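Local coordinates for periplasmic branched-chain amino acid-binding protein (Burkholderia mallei, PDB 3I09) that probably binds a small branched-chain amino acid or related acid in the periplasm for an ABC transporter, and holds acetoacetic acid in this crystal, at residues V33-G38 and A265-A270; S186-A191 and F218-T223; T243-V248 and K339-S344; D283-T288 and D316-G321. One frame throughout, in Å; residues are numbered along the deposited sequence.

Contact 1 of 4, residues V33-G38 and A265-A270; sequences VADFGG and AQRYFA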
loop_
_atom_site.group_PDB
_atom_site.type_symbol
_atom_site.label_atom_id
_atom_site.label_comp_id
_atom_site.label_asym_id
_atom_site.label_seq_id
_atom_site.Cartn_x
_atom_site.Cartn_y
_atom_site.Cartn_z
ATOM N N VAL A 33 18.360 4.011 6.994
ATOM C CA VAL A 33 19.776 3.781 6.673
ATOM C C VAL A 33 20.680 4.397 7.748
ATOM O O VAL A 33 21.600 3.748 8.256
ATOM C CB VAL A 33 20.104 4.288 5.274
ATOM C CG1 VAL A 33 21.624 4.259 5.009
ATOM C CG2 VAL A 33 19.336 3.406 4.242
ATOM N N ALA A 34 20.427 5.656 8.071
ATOM C CA ALA A 34 21.199 6.341 9.100
ATOM C C ALA A 34 21.052 5.645 10.428
ATOM O O ALA A 34 22.053 5.414 11.126
ATOM C CB ALA A 34 20.769 7.805 9.205
ATOM N N ASP A 35 19.821 5.270 10.795
ATOM C CA ASP A 35 19.617 4.615 12.099
ATOM C C ASP A 35 20.331 3.271 12.249
ATOM O O ASP A 35 20.761 2.909 13.353
ATOM C CB ASP A 35 18.143 4.448 12.433
ATOM C CG ASP A 35 17.427 5.782 12.648
ATOM O OD1 ASP A 35 18.084 6.842 12.826
ATOM O OD2 ASP A 35 16.178 5.764 12.647
ATOM N N PHE A 36 20.481 2.560 11.135
ATOM C CA PHE A 36 21.162 1.266 11.108
ATOM C C PHE A 36 22.691 1.434 11.256
ATOM O O PHE A 36 23.392 0.476 11.533
ATOM C CB PHE A 36 20.855 0.576 9.768
ATOM C CG PHE A 36 21.153 -0.899 9.762
ATOM C CD1 PHE A 36 20.264 -1.792 10.304
ATOM C CD2 PHE A 36 22.330 -1.385 9.223
ATOM C CE1 PHE A 36 20.542 -3.149 10.307
ATOM C CE2 PHE A 36 22.594 -2.747 9.229
ATOM C CZ PHE A 36 21.710 -3.614 9.781
ATOM N N GLY A 37 23.165 2.669 11.091
ATOM C CA GLY A 37 24.595 3.023 11.170
ATOM C C GLY A 37 25.247 3.391 9.853
ATOM O O GLY A 37 26.460 3.635 9.809
ATOM N N GLY A 38 24.486 3.442 8.756
ATOM C CA GLY A 38 25.005 3.958 7.486
ATOM C C GLY A 38 25.892 3.009 6.694
ATOM O O GLY A 38 26.350 3.359 5.609
ATOM N N ALA A 265 6.735 8.311 14.811
ATOM C CA ALA A 265 6.040 9.386 14.131
ATOM C C ALA A 265 6.556 10.748 14.549
ATOM O O ALA A 265 6.644 11.658 13.716
ATOM C CB ALA A 265 4.514 9.304 14.347
ATOM N N GLN A 266 6.959 10.866 15.808
ATOM C CA GLN A 266 7.583 12.110 16.279
ATOM C C GLN A 266 8.873 12.432 15.544
ATOM O O GLN A 266 9.125 13.605 15.213
ATOM C CB GLN A 266 7.869 12.020 17.785
ATOM C CG GLN A 266 6.640 12.184 18.660
ATOM C CD GLN A 266 7.001 12.142 20.128
ATOM O OE1 GLN A 266 7.724 11.256 20.571
ATOM N NE2 GLN A 266 6.506 13.114 20.895
ATOM N N ARG A 267 9.719 11.408 15.328
ATOM C CA ARG A 267 10.977 11.566 14.567
ATOM C C ARG A 267 10.706 11.945 13.120
ATOM O O ARG A 267 11.376 12.822 12.538
ATOM C CB ARG A 267 11.807 10.305 14.631
ATOM C CG ARG A 267 12.164 9.913 16.070
ATOM C CD ARG A 267 13.074 8.717 16.134
ATOM N NE ARG A 267 14.342 9.018 15.476
ATOM C CZ ARG A 267 14.983 8.178 14.661
ATOM N NH1 ARG A 267 14.500 6.982 14.413
ATOM N NH2 ARG A 267 16.109 8.560 14.083
ATOM N N TYR A 268 9.704 11.301 12.524
ATOM C CA TYR A 268 9.270 11.687 11.168
ATOM C C TYR A 268 8.770 13.138 11.061
ATOM O O TYR A 268 9.195 13.897 10.190
ATOM C CB TYR A 268 8.225 10.687 10.674
ATOM C CG TYR A 268 7.771 10.909 9.246
ATOM C CD1 TYR A 268 6.698 11.746 8.952
ATOM C CD2 TYR A 268 8.431 10.281 8.193
ATOM C CE1 TYR A 268 6.284 11.938 7.626
ATOM C CE2 TYR A 268 8.045 10.464 6.868
ATOM C CZ TYR A 268 6.967 11.275 6.587
ATOM O OH TYR A 268 6.583 11.473 5.285
ATOM N N PHE A 269 7.882 13.520 11.978
ATOM C CA PHE A 269 7.317 14.849 12.002
ATOM C C PHE A 269 8.394 15.919 12.181
ATOM O O PHE A 269 8.325 16.996 11.560
ATOM C CB PHE A 269 6.270 14.939 13.129
ATOM C CG PHE A 269 5.558 16.248 13.157
ATOM C CD1 PHE A 269 6.073 17.295 13.842
ATOM C CD2 PHE A 269 4.357 16.414 12.472
ATOM C CE1 PHE A 269 5.419 18.536 13.842
ATOM C CE2 PHE A 269 3.724 17.626 12.457
ATOM C CZ PHE A 269 4.237 18.684 13.137
ATOM N N ALA A 270 9.375 15.609 13.024
ATOM C CA ALA A 270 10.473 16.537 13.300
ATOM C C ALA A 270 11.170 16.897 11.984
ATOM O O ALA A 270 11.665 18.006 11.857
ATOM C CB ALA A 270 11.460 15.947 14.269
#
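The guanidinium of Arg267 meets the carboxylate of Asp35 at its edge, and neither face of the guanidinium takes part in the pairing. CG of Asp35 lies in the guanidinium plane. The two planes are not coplanar, being turned 35° against each other. The side chains come from opposite directions and meet end-on. NH1 of Arg267 reaches OD2 of Asp35 at 2.7 Å, and NH2 of Arg267 reaches OD1 of Asp35 at 2.9 Å. Both bonds are fairly straight, and both use the syn side of the carboxylate. The twist shows mainly at OD2, where NH1 stands well out of the carboxylate plane. A weak third bond runs from NH2 of Arg267 to OD2 of Asp35 at 3.1 Å. The Arg267 chain bends at chi3 (62°), which turns its end nitrogens toward the acid. OD2 of Asp35 has a further partner in the hydroxyl of Tyr284, on helix 278-297. Two neighbours of different kinds therefore fix this oxygen, and the nearby arginine would probably stabilise the charged form of the acid. The backbones stay well apart, with the CA atoms of Asp35 and Arg267 11.4 Å from each other. Just beyond Asp35 the helix ends in a Schellman motif, in which Gly38 N bonds to Val33 O and Gly37 N to Ala34 O. The contact is a bidentate, end-on salt bridge at the protein surface. It ties the C-terminal end of helix 22-36 to helix 259-272 in a type I periplasmic binding protein.

Contact 2 of 4, residues S186-A191 and F218-T223; sequences SFLLQA and FGITKT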
loop_
_atom_site.group_PDB
_atom_site.type_symbol
_atom_site.label_atom_id
_atom_site.label_comp_id
_atom_site.label_asym_id
_atom_site.label_seq_id
_atom_site.Cartn_x
_atom_site.Cartn_y
_atom_site.Cartn_z
ATOM N N SER A 186 -19.881 12.359 -14.647
ATOM C CA SER A 186 -20.625 11.358 -15.434
ATOM C C SER A 186 -20.531 9.947 -14.828
ATOM O O SER A 186 -21.526 9.211 -14.774
ATOM C CB SER A 186 -20.194 11.363 -16.901
ATOM O OG SER A 186 -18.891 10.824 -17.046
ATOM N N PHE A 187 -19.360 9.602 -14.302
ATOM C CA PHE A 187 -19.159 8.334 -13.641
ATOM C C PHE A 187 -20.060 8.213 -12.398
ATOM O O PHE A 187 -20.704 7.180 -12.168
ATOM C CB PHE A 187 -17.689 8.157 -13.233
ATOM C CG PHE A 187 -16.696 8.504 -14.326
ATOM C CD1 PHE A 187 -16.897 8.105 -15.634
ATOM C CD2 PHE A 187 -15.560 9.218 -14.041
ATOM C CE1 PHE A 187 -15.966 8.432 -16.636
ATOM C CE2 PHE A 187 -14.627 9.526 -15.029
ATOM C CZ PHE A 187 -14.840 9.136 -16.324
ATOM N N LEU A 188 -20.132 9.283 -11.611
ATOM C CA LEU A 188 -20.931 9.249 -10.392
ATOM C C LEU A 188 -22.428 9.155 -10.715
ATOM O O LEU A 188 -23.156 8.426 -10.060
ATOM C CB LEU A 188 -20.599 10.453 -9.488
ATOM C CG LEU A 188 -19.269 10.438 -8.719
ATOM C CD1 LEU A 188 -18.988 11.834 -8.154
ATOM C CD2 LEU A 188 -19.203 9.414 -7.615
ATOM N N LEU A 189 -22.874 9.833 -11.764
ATOM C CA LEU A 189 -24.270 9.718 -12.176
ATOM C C LEU A 189 -24.640 8.297 -12.651
ATOM O O LEU A 189 -25.733 7.812 -12.346
ATOM C CB LEU A 189 -24.609 10.780 -13.198
ATOM C CG LEU A 189 -24.509 12.180 -12.571
ATOM C CD1 LEU A 189 -24.858 13.240 -13.612
ATOM C CD2 LEU A 189 -25.375 12.366 -11.287
ATOM N N GLN A 190 -23.728 7.614 -13.345
ATOM C CA GLN A 190 -23.941 6.212 -13.707
ATOM C C GLN A 190 -24.103 5.375 -12.475
ATOM O O GLN A 190 -25.042 4.603 -12.381
ATOM C CB GLN A 190 -22.769 5.637 -14.505
ATOM C CG GLN A 190 -22.657 6.200 -15.870
ATOM C CD GLN A 190 -21.395 5.710 -16.581
ATOM O OE1 GLN A 190 -21.174 4.493 -16.689
ATOM N NE2 GLN A 190 -20.573 6.653 -17.072
ATOM N N ALA A 191 -23.197 5.547 -11.521
ATOM C CA ALA A 191 -23.277 4.835 -10.252
ATOM C C ALA A 191 -24.586 5.143 -9.536
ATOM O O ALA A 191 -25.220 4.253 -8.998
ATOM C CB ALA A 191 -22.076 5.153 -9.347
ATOM N N PHE A 218 -22.229 16.495 -5.570
ATOM C CA PHE A 218 -23.369 16.191 -6.451
ATOM C C PHE A 218 -24.518 15.483 -5.695
ATOM O O PHE A 218 -25.505 15.093 -6.306
ATOM C CB PHE A 218 -22.944 15.340 -7.682
ATOM C CG PHE A 218 -22.130 16.101 -8.725
ATOM C CD1 PHE A 218 -22.743 17.009 -9.589
ATOM C CD2 PHE A 218 -20.755 15.891 -8.853
ATOM C CE1 PHE A 218 -21.992 17.712 -10.546
ATOM C CE2 PHE A 218 -20.001 16.584 -9.818
ATOM C CZ PHE A 218 -20.625 17.501 -10.655
ATOM N N GLY A 219 -24.384 15.302 -4.385
ATOM C CA GLY A 219 -25.440 14.710 -3.568
ATOM C C GLY A 219 -25.523 13.189 -3.638
ATOM O O GLY A 219 -26.517 12.594 -3.210
ATOM N N ILE A 220 -24.477 12.548 -4.150
ATOM C CA ILE A 220 -24.497 11.095 -4.329
ATOM C C ILE A 220 -24.651 10.441 -2.955
ATOM O O ILE A 220 -25.330 9.425 -2.810
ATOM C CB ILE A 220 -23.213 10.576 -5.031
ATOM C CG1 ILE A 220 -22.984 11.219 -6.420
ATOM C CG2 ILE A 220 -23.216 9.052 -5.108
ATOM C CD1 ILE A 220 -24.146 11.146 -7.415
ATOM N N THR A 221 -24.045 11.045 -1.933
ATOM C CA THR A 221 -24.012 10.452 -0.598
ATOM C C THR A 221 -25.349 10.582 0.153
ATOM O O THR A 221 -25.505 10.046 1.241
ATOM C CB THR A 221 -22.870 11.061 0.249
ATOM O OG1 THR A 221 -23.009 12.474 0.226
ATOM C CG2 THR A 221 -21.518 10.688 -0.319
ATOM N N LYS A 222 -26.315 11.271 -0.446
ATOM C CA LYS A 222 -27.696 11.256 0.056
ATOM C C LYS A 222 -28.349 9.889 -0.149
ATOM O O LYS A 222 -29.223 9.506 0.627
ATOM C CB LYS A 222 -28.538 12.291 -0.676
ATOM C CG LYS A 222 -28.151 13.736 -0.392
ATOM C CD LYS A 222 -28.797 14.634 -1.435
ATOM C CE LYS A 222 -28.564 16.113 -1.187
ATOM N NZ LYS A 222 -28.739 16.888 -2.475
ATOM N N THR A 223 -27.955 9.178 -1.202
ATOM C CA THR A 223 -28.630 7.939 -1.562
ATOM C C THR A 223 -27.739 6.693 -1.565
ATOM O O THR A 223 -28.260 5.581 -1.613
ATOM C CB THR A 223 -29.324 8.060 -2.929
ATOM O OG1 THR A 223 -28.347 8.202 -3.974
ATOM C CG2 THR A 223 -30.260 9.233 -2.948
#
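Leu188 and Ile220 form the buried centre of a purely apolar contact, with CB of Leu188 4.0 Å from CG1 of Ile220. CD1 of Ile220 reaches further along the helix. It lies 4.2 Å from CD2 of Leu189, and the same methyl also stands 4.2 Å from CB of Leu188. One methyl is thus shared by two successive leucines. Ile220 puts CG1 opposite its own carbonyl carbon (chi1 -58°), and this sends the longer branch toward the helix. Leu189 sits at the more exposed border of the patch and touches with a branch methyl. The aromatic contact is looser. CD1 of Leu188 approaches CD2 of Phe218 obliquely at 4.5 Å. Phe218 also touches Ser185, at the start of the same helix.

These residues belong to the alpha/beta lobe built on the parallel sheet of strands 142-148, 170-177, 198-202 and 225-228. Helix 185-193 links strands 170-177 and 198-202. The loop 218-223 leads from helix 205-217 into strand 225-228, so the contact joins two successive beta-alpha-beta crossovers. Leu188 and Ile220 both also pack on Ala215 of helix 205-217.

No hydrogen bond links the segments. The one backbone atom touched is Leu188 O, 3.9 Å from the methyl CD1 of Ile220. Backbone bonds shape the loop itself. Gly219, with positive phi (80°), ends helix 205-217 in a Schellman motif. Lys222 N then bonds to Gly219 O, and Thr223 N bonds to Ile220 O at 3.1 Å.

Contact 3 of 4, residues T243-V248 and K339-S344; sequences TTQGLV and KKPSES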
loop_
_atom_site.group_PDB
_atom_site.type_symbol
_atom_site.label_atom_id
_atom_site.label_comp_id
_atom_site.label_asym_id
_atom_site.label_seq_id
_atom_site.Cartn_x
_atom_site.Cartn_y
_atom_site.Cartn_z
ATOM N N THR A 243 -16.342 15.662 6.337
ATOM C CA THR A 243 -16.713 14.907 5.129
ATOM C C THR A 243 -16.477 13.406 5.286
ATOM O O THR A 243 -17.261 12.603 4.758
ATOM C CB THR A 243 -15.924 15.416 3.929
ATOM O OG1 THR A 243 -16.354 16.753 3.621
ATOM C CG2 THR A 243 -16.096 14.478 2.668
ATOM N N THR A 244 -15.423 13.008 6.004
ATOM C CA THR A 244 -15.018 11.572 6.065
ATOM C C THR A 244 -15.524 10.775 7.257
ATOM O O THR A 244 -15.393 9.545 7.302
ATOM C CB THR A 244 -13.488 11.409 5.975
ATOM O OG1 THR A 244 -12.856 12.279 6.925
ATOM C CG2 THR A 244 -13.011 11.753 4.568
ATOM N N GLN A 245 -16.089 11.462 8.242
ATOM C CA GLN A 245 -16.548 10.796 9.468
ATOM C C GLN A 245 -17.443 9.591 9.119
ATOM O O GLN A 245 -18.332 9.681 8.258
ATOM C CB GLN A 245 -17.337 11.746 10.370
ATOM C CG GLN A 245 -18.543 12.418 9.720
ATOM C CD GLN A 245 -19.165 13.438 10.640
ATOM O OE1 GLN A 245 -19.539 13.095 11.762
ATOM N NE2 GLN A 245 -19.250 14.711 10.193
ATOM N N GLY A 246 -17.189 8.488 9.815
ATOM C CA GLY A 246 -17.954 7.269 9.685
ATOM C C GLY A 246 -17.506 6.349 8.607
ATOM O O GLY A 246 -17.984 5.225 8.549
ATOM N N LEU A 247 -16.599 6.774 7.739
ATOM C CA LEU A 247 -16.071 5.847 6.727
ATOM C C LEU A 247 -15.284 4.738 7.403
ATOM O O LEU A 247 -14.525 4.983 8.371
ATOM C CB LEU A 247 -15.181 6.572 5.715
ATOM C CG LEU A 247 -15.907 7.514 4.735
ATOM C CD1 LEU A 247 -14.898 8.280 3.908
ATOM C CD2 LEU A 247 -16.925 6.779 3.817
ATOM N N VAL A 248 -15.462 3.521 6.893
ATOM C CA VAL A 248 -14.723 2.372 7.398
ATOM C C VAL A 248 -13.595 2.057 6.421
ATOM O O VAL A 248 -13.757 2.063 5.180
ATOM C CB VAL A 248 -15.652 1.188 7.596
ATOM C CG1 VAL A 248 -14.871 -0.043 7.921
ATOM C CG2 VAL A 248 -16.708 1.519 8.721
ATOM N N LYS A 339 -13.140 9.199 12.620
ATOM C CA LYS A 339 -13.776 9.982 13.678
ATOM C C LYS A 339 -14.681 11.140 13.243
ATOM O O LYS A 339 -14.490 11.745 12.191
ATOM C CB LYS A 339 -12.713 10.554 14.636
ATOM C CG LYS A 339 -12.101 9.508 15.559
ATOM C CD LYS A 339 -11.061 10.135 16.529
ATOM C CE LYS A 339 -10.689 9.164 17.643
ATOM N NZ LYS A 339 -9.902 9.876 18.681
ATOM N N LYS A 340 -15.666 11.428 14.092
ATOM C CA LYS A 340 -16.381 12.676 14.036
ATOM C C LYS A 340 -15.384 13.776 14.427
ATOM O O LYS A 340 -14.481 13.545 15.223
ATOM C CB LYS A 340 -17.541 12.727 15.045
ATOM C CG LYS A 340 -18.625 11.681 14.895
ATOM C CD LYS A 340 -19.645 11.891 16.002
ATOM C CE LYS A 340 -20.551 10.686 16.169
ATOM N NZ LYS A 340 -21.318 10.491 14.925
ATOM N N PRO A 341 -15.579 14.989 13.911
ATOM C CA PRO A 341 -14.769 16.122 14.378
ATOM C C PRO A 341 -14.710 16.240 15.905
ATOM O O PRO A 341 -13.631 16.430 16.459
ATOM C CB PRO A 341 -15.479 17.335 13.755
ATOM C CG PRO A 341 -16.068 16.797 12.471
ATOM C CD PRO A 341 -16.513 15.375 12.838
ATOM N N SER A 342 -15.833 16.058 16.583
ATOM C CA SER A 342 -15.878 16.211 18.048
ATOM C C SER A 342 -15.109 15.125 18.793
ATOM O O SER A 342 -14.901 15.249 20.000
ATOM C CB SER A 342 -17.318 16.182 18.539
ATOM O OG SER A 342 -17.891 14.922 18.268
ATOM N N GLU A 343 -14.740 14.052 18.097
ATOM C CA GLU A 343 -13.979 12.948 18.710
ATOM C C GLU A 343 -12.464 13.119 18.534
ATOM O O GLU A 343 -11.714 12.365 19.119
ATOM C CB GLU A 343 -14.397 11.598 18.116
ATOM C CG GLU A 343 -15.868 11.273 18.338
ATOM C CD GLU A 343 -16.343 10.040 17.616
ATOM O OE1 GLU A 343 -15.874 9.681 16.507
ATOM O OE2 GLU A 343 -17.281 9.435 18.157
ATOM N N SER A 344 -12.050 14.077 17.708
ATOM C CA SER A 344 -10.654 14.262 17.345
ATOM C C SER A 344 -10.031 15.201 18.363
ATOM O O SER A 344 -10.485 16.325 18.511
ATOM C CB SER A 344 -10.524 14.814 15.933
ATOM O OG SER A 344 -9.166 14.954 15.556
#
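Lys339 meets Gln245 through its backbone. Its O lies 3.4 Å from CB of Gln245 and 3.5 Å from CA of Gln245, the latter a CA-H...O contact. Gln245 opens the corner of a type II beta turn from Thr244 to Leu247, with Gly246 next to it, and this turn leads from helix 241-244 into strand 248-251. The Lys339 O is buried here and finds no hydrogen-bond partner in the model. The Lys339 side chain sets off away from Gln245; NZ bonds to Glu343 O and forms a salt bridge with Asp349. At Lys340 the aliphatic stem is used: CG lies 3.6 Å from OE1 of Gln245. Gln245 CG sits between its own N and carbonyl carbon (chi1 56°), and the chain then runs extended past Lys340 to Pro341. Pro341 starts a short 3-10 segment. Its ring crosses the Gln245 side chain at about a right angle, with CD of Pro341 3.9 Å from NE2 of Gln245. NE2 of Gln245 is hydrogen-bonded to Glu242 O. Glu343 folds back on its own loop, and its OE1 accepts Lys340 N, 3.0 Å away, from above the carboxylate plane.

Contact 4 of 4, residues D283-T288 and D316-G321; sequences DYSSVT and DFYAKG. With EDO (1,2-ethanediol), chain M.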
loop_
_atom_site.group_PDB
_atom_site.type_symbol
_atom_site.label_atom_id
_atom_site.label_comp_id
_atom_site.label_asym_id
_atom_site.label_seq_id
_atom_site.Cartn_x
_atom_site.Cartn_y
_atom_site.Cartn_z
ATOM N N ASP A 283 8.030 1.922 4.518
ATOM C CA ASP A 283 9.285 2.190 3.816
ATOM C C ASP A 283 10.483 2.058 4.769
ATOM O O ASP A 283 11.486 1.377 4.446
ATOM C CB ASP A 283 9.312 3.601 3.194
ATOM C CG ASP A 283 8.379 3.789 1.991
ATOM O OD1 ASP A 283 8.038 2.808 1.298
ATOM O OD2 ASP A 283 7.995 4.988 1.751
ATOM N N TYR A 284 10.402 2.739 5.919
ATOM C CA TYR A 284 11.455 2.680 6.923
ATOM C C TYR A 284 11.629 1.228 7.405
ATOM O O TYR A 284 12.752 0.706 7.433
ATOM C CB TYR A 284 11.149 3.637 8.076
ATOM C CG TYR A 284 12.141 3.636 9.219
ATOM C CD1 TYR A 284 12.252 2.553 10.066
ATOM C CD2 TYR A 284 12.967 4.741 9.461
ATOM C CE1 TYR A 284 13.162 2.547 11.129
ATOM C CE2 TYR A 284 13.855 4.763 10.554
ATOM C CZ TYR A 284 13.961 3.641 11.346
ATOM O OH TYR A 284 14.831 3.628 12.372
ATOM N N SER A 285 10.533 0.567 7.745
ATOM C CA SER A 285 10.612 -0.783 8.313
ATOM C C SER A 285 11.220 -1.784 7.339
ATOM O O SER A 285 11.989 -2.653 7.721
ATOM C CB SER A 285 9.204 -1.260 8.734
ATOM O OG SER A 285 9.205 -2.610 9.166
ATOM N N SER A 286 10.826 -1.679 6.075
ATOM C CA SER A 286 11.263 -2.614 5.033
ATOM C C SER A 286 12.765 -2.499 4.835
ATOM O O SER A 286 13.453 -3.510 4.643
ATOM C CB SER A 286 10.504 -2.373 3.698
ATOM O OG SER A 286 10.913 -1.155 3.134
ATOM N N VAL A 287 13.315 -1.280 4.943
ATOM C CA VAL A 287 14.761 -1.078 4.828
ATOM C C VAL A 287 15.515 -1.680 6.024
ATOM O O VAL A 287 16.534 -2.345 5.864
ATOM C CB VAL A 287 15.099 0.426 4.585
ATOM C CG1 VAL A 287 16.600 0.729 4.744
ATOM C CG2 VAL A 287 14.600 0.794 3.145
ATOM N N THR A 288 15.002 -1.462 7.222
ATOM C CA THR A 288 15.539 -2.110 8.370
ATOM C C THR A 288 15.552 -3.643 8.205
ATOM O O THR A 288 16.554 -4.295 8.477
ATOM C CB THR A 288 14.786 -1.725 9.644
ATOM O OG1 THR A 288 14.713 -0.300 9.752
ATOM C CG2 THR A 288 15.504 -2.302 10.845
ATOM N N ASP A 316 9.182 -4.694 14.811
ATOM C CA ASP A 316 9.592 -3.321 15.004
ATOM C C ASP A 316 8.350 -2.437 15.244
ATOM O O ASP A 316 7.241 -2.954 15.445
ATOM C CB ASP A 316 10.498 -2.880 13.851
ATOM C CG ASP A 316 9.791 -2.859 12.488
ATOM O OD1 ASP A 316 8.547 -2.849 12.439
ATOM O OD2 ASP A 316 10.495 -2.788 11.454
ATOM N N PHE A 317 8.553 -1.107 15.261
ATOM C CA PHE A 317 7.475 -0.164 15.512
ATOM C C PHE A 317 6.346 -0.254 14.451
ATOM O O PHE A 317 5.221 0.194 14.706
ATOM C CB PHE A 317 8.027 1.276 15.510
ATOM C CG PHE A 317 8.252 1.790 14.137
ATOM C CD1 PHE A 317 9.408 1.494 13.444
ATOM C CD2 PHE A 317 7.259 2.492 13.493
ATOM C CE1 PHE A 317 9.559 1.896 12.132
ATOM C CE2 PHE A 317 7.436 2.919 12.178
ATOM C CZ PHE A 317 8.594 2.610 11.516
ATOM N N TYR A 318 6.677 -0.788 13.276
ATOM C CA TYR A 318 5.727 -0.928 12.164
ATOM C C TYR A 318 4.861 -2.191 12.310
ATOM O O TYR A 318 3.643 -2.105 12.262
ATOM C CB TYR A 318 6.459 -0.893 10.805
ATOM C CG TYR A 318 5.508 -1.182 9.675
ATOM C CD1 TYR A 318 4.528 -0.233 9.310
ATOM C CD2 TYR A 318 5.546 -2.393 8.995
ATOM C CE1 TYR A 318 3.591 -0.514 8.304
ATOM C CE2 TYR A 318 4.584 -2.700 7.979
ATOM C CZ TYR A 318 3.606 -1.750 7.663
ATOM O OH TYR A 318 2.680 -2.082 6.678
ATOM N N ALA A 319 5.487 -3.345 12.535
ATOM C CA ALA A 319 4.778 -4.609 12.529
ATOM C C ALA A 319 5.538 -5.699 13.221
ATOM O O ALA A 319 6.759 -5.650 13.335
ATOM C CB ALA A 319 4.452 -5.065 11.078
ATOM N N LYS A 320 4.781 -6.694 13.662
ATOM C CA LYS A 320 5.322 -8.010 13.965
ATOM C C LYS A 320 4.863 -8.927 12.843
ATOM O O LYS A 320 3.686 -8.948 12.505
ATOM C CB LYS A 320 4.831 -8.540 15.293
ATOM C CG LYS A 320 5.153 -7.625 16.475
ATOM N N GLY A 321 5.791 -9.658 12.240
ATOM C CA GLY A 321 5.420 -10.537 11.141
ATOM C C GLY A 321 6.541 -11.361 10.557
ATOM O O GLY A 321 7.552 -11.606 11.202
HETATM C C1 EDO M . 7.128 -2.499 18.818
HETATM O O1 EDO M . 6.013 -1.738 18.356
HETATM C C2 EDO M . 8.443 -1.764 18.601
HETATM O O2 EDO M . 9.050 -1.486 19.861
HETATM O O HOH W 1 12.317 -0.589 11.568
#
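Ser285 points its side chain from helix 278-297 into the loop 316-319. Its CB packs on CB of Tyr318 at 3.5 Å and is also close to the Tyr318 ring carbons. CB of Ser285 also lies 3.4 Å from OD2 of Asp316. The tip of Ser285, OG, donates to OD2 of Asp316 at 2.6 Å, on the syn lone pair of that oxygen. OG stands anti to the Ser285 backbone N (chi1 174°), which carries it to the acid. Ser285 OG is also hydrogen-bonded to the hydroxyl of Tyr120, so the buried OG has two partners.

The other carboxylate oxygen of Asp316 shapes the loop. OD1 accepts Tyr318 N at 2.9 Å, an Asx turn, and Ala319 N at 3.1 Å, where the donor is nearly in line with the C-O bond. Asp316 N also bonds to Ala319 O. The loop is the tight connection of a beta hairpin between strands 314-315 and 320-323, and the Asp316 carboxylate both braces it and fastens it to the helix. A water donates to OD2 of Asp316 and also bonds to OG1 of Thr288, one turn along the helix from Tyr284.

Beside the polar link lies an aromatic one. The edge of Phe317 is turned to the face of Tyr284 in an offset edge-to-face pair, with planes at 77° and ring centres 5.5 Å apart. CE1 of Phe317 comes within 3.5 Å of CD1 of Tyr284. One face of the Phe317 ring is covered by Tyr318 CB, and Trp264 stacks on Phe317 and meets Tyr284 edge-to-face.

In the fold
Contacts 1 and 4 lie in one lobe, with centres 12 Å apart, and they touch where Tyr284 joins the Asp35 carboxylate. Helices 22-36, 259-272 and 278-297 are thereby joined; the first packs on strand 43-51 of the six-stranded sheet. Contact 2 lies in the other lobe, on the four-stranded parallel sheet, its centre 44 Å from contact 1. Contact 3, 21 Å from contact 2, joins turns next to strands 248-251 and 329-338. Along the chain, contact 2 nests within contact 1, contact 4 within contact 3, and contacts 1 and 3 cross. The chain is in the first lobe at 33-38, in the second at 186-223 and back by 265-321, consistent with the several lobe-to-lobe connections of type I periplasmic binding proteins.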